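Inorganic pyrophosphatase (Neisseria gonorrhoeae, PDB 5TEA) probably catalyses the magnesium-dependent hydrolysis of inorganic pyrophosphate to two phosphate ions, working as a homohexamer. Local coordinates at residues P136-L139 with I140-E144. Sequence-based numbering, arbitrary orientation.
Sequences PQQL and IKQIE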
loop_
_atom_site.group_PDB
_atom_site.type_symbol
_atom_site.label_atom_id
_atom_site.label_comp_id
_atom_site.label_asym_id
_atom_site.label_seq_id
_atom_site.Cartn_x
_atom_site.Cartn_y
_atom_site.Cartn_z
ATOM N N PRO B 136 24.488 0.746 0.575
ATOM C CA PRO B 136 24.787 -0.436 -0.242
ATOM C C PRO B 136 25.163 0.017 -1.645
ATOM O O PRO B 136 24.478 0.840 -2.258
ATOM C CB PRO B 136 23.481 -1.247 -0.234
ATOM C CG PRO B 136 22.528 -0.524 0.625
ATOM C CD PRO B 136 23.194 0.656 1.265
ATOM N N GLN B 137 26.284 -0.498 -2.136
ATOM C CA GLN B 137 26.772 -0.022 -3.418
ATOM C C GLN B 137 25.837 -0.435 -4.544
ATOM O O GLN B 137 25.764 0.255 -5.561
ATOM C CB GLN B 137 28.198 -0.523 -3.636
ATOM C CG GLN B 137 29.159 0.051 -2.583
ATOM C CD GLN B 137 29.181 1.590 -2.567
ATOM O OE1 GLN B 137 29.936 2.208 -3.323
ATOM N NE2 GLN B 137 28.346 2.208 -1.712
ATOM N N GLN B 138 25.070 -1.506 -4.344
ATOM C CA GLN B 138 24.058 -1.887 -5.327
ATOM C C GLN B 138 22.934 -0.851 -5.417
ATOM O O GLN B 138 22.314 -0.695 -6.481
ATOM C CB GLN B 138 23.508 -3.270 -4.973
ATOM C CG GLN B 138 22.564 -3.886 -5.998
ATOM C CD GLN B 138 23.293 -4.544 -7.169
ATOM O OE1 GLN B 138 24.444 -4.212 -7.466
ATOM N NE2 GLN B 138 22.625 -5.504 -7.826
ATOM N N LEU B 139 22.641 -0.140 -4.325
ATOM C CA LEU B 139 21.654 0.933 -4.433
ATOM C C LEU B 139 22.182 2.051 -5.321
ATOM O O LEU B 139 21.450 2.600 -6.147
ATOM C CB LEU B 139 21.288 1.486 -3.054
ATOM C CG LEU B 139 20.484 2.798 -3.080
ATOM C CD1 LEU B 139 19.087 2.572 -3.686
ATOM C CD2 LEU B 139 20.381 3.423 -1.706
ATOM N N ILE B 140 23.454 2.401 -5.155
ATOM C CA ILE B 140 24.061 3.397 -6.030
ATOM C C ILE B 140 23.976 2.945 -7.486
ATOM O O ILE B 140 23.612 3.720 -8.374
ATOM C CB ILE B 140 25.518 3.662 -5.612
ATOM C CG1 ILE B 140 25.619 4.062 -4.130
ATOM C CG2 ILE B 140 26.123 4.728 -6.516
ATOM C CD1 ILE B 140 25.090 5.429 -3.824
ATOM N N LYS B 141 24.312 1.684 -7.755
ATOM C CA LYS B 141 24.268 1.212 -9.138
ATOM C C LYS B 141 22.851 1.262 -9.708
ATOM O O LYS B 141 22.676 1.503 -10.915
ATOM C CB LYS B 141 24.820 -0.210 -9.235
ATOM C CG LYS B 141 26.251 -0.374 -8.764
ATOM C CD LYS B 141 27.045 -1.288 -9.694
ATOM C CE LYS B 141 26.194 -2.451 -10.204
ATOM N NZ LYS B 141 26.901 -3.304 -11.220
ATOM N N GLN B 142 21.836 1.024 -8.869
ATOM C CA GLN B 142 20.449 1.119 -9.332
ATOM C C GLN B 142 20.077 2.561 -9.657
ATOM O O GLN B 142 19.410 2.831 -10.663
ATOM C CB GLN B 142 19.484 0.562 -8.275
ATOM C CG GLN B 142 19.560 -0.932 -8.044
ATOM C CD GLN B 142 18.478 -1.413 -7.088
ATOM O OE1 GLN B 142 17.279 -1.232 -7.345
ATOM N NE2 GLN B 142 18.891 -2.026 -5.984
ATOM N N ILE B 143 20.503 3.501 -8.811
ATOM C CA ILE B 143 20.245 4.910 -9.073
ATOM C C ILE B 143 20.943 5.334 -10.352
ATOM O O ILE B 143 20.387 6.075 -11.168
ATOM C CB ILE B 143 20.712 5.771 -7.880
ATOM C CG1 ILE B 143 19.931 5.414 -6.605
ATOM C CG2 ILE B 143 20.578 7.257 -8.218
ATOM C CD1 ILE B 143 20.464 6.112 -5.365
ATOM N N GLU B 144 22.178 4.869 -10.537
ATOM C CA GLU B 144 22.915 5.179 -11.756
ATOM C C GLU B 144 22.183 4.646 -12.975
ATOM O O GLU B 144 22.026 5.353 -13.978
ATOM C CB GLU B 144 24.325 4.597 -11.678
ATOM C CG GLU B 144 25.214 4.979 -12.861
ATOM C CD GLU B 144 26.665 4.586 -12.651
ATOM O OE1 GLU B 144 27.137 4.623 -11.497
ATOM O OE2 GLU B 144 27.335 4.231 -13.640
HETATM O O HOH W 1 26.053 -5.327 -9.149
#
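Local i to i+3 and i to i+4 contacts, L139 with I143 and Q138 with K141, are made within the first turns of the amphipathic α-helix 137-149, which lies against strand 159-165 and faces two other subunits. P136 is the N-cap residue; proline, with no N-H, is tolerated here because that position's N-H has no partner within the helix. Its O takes a bond from L139 N at 2.9 Å and a weak one from I140 N at 3.4 Å. Regular i to i+4 bonding follows: K141 N to Q137 O and Q142 N to Q138 O, both 3.0 Å, then I143 N to L139 O with an N-H...O angle of 163°. Branched apolar I140 and I143 suit the inner face, where both touch W164 of the strand. L139 directs CG away from its own N (chi1 168°), and CG comes within 4.0 Å of I143 CD1, the two side chains meeting at a slant one turn apart. Long polar residues reach the neighbouring subunits. Q142 donates through NE2 to N124 OD1 of a second subunit and accepts at OE1 from I58 N of a third, so both ends of its amide are engaged. Q138 NE2 hydrogen-bonds to R123 O of the second subunit, and K141 NZ to L153 O of the third. Between them, K141 CE passes 3.7 Å from Q138 OE1, and one water donates to that OE1 at 2.6 Å while weakly accepting from K141 NZ at 3.0 Å.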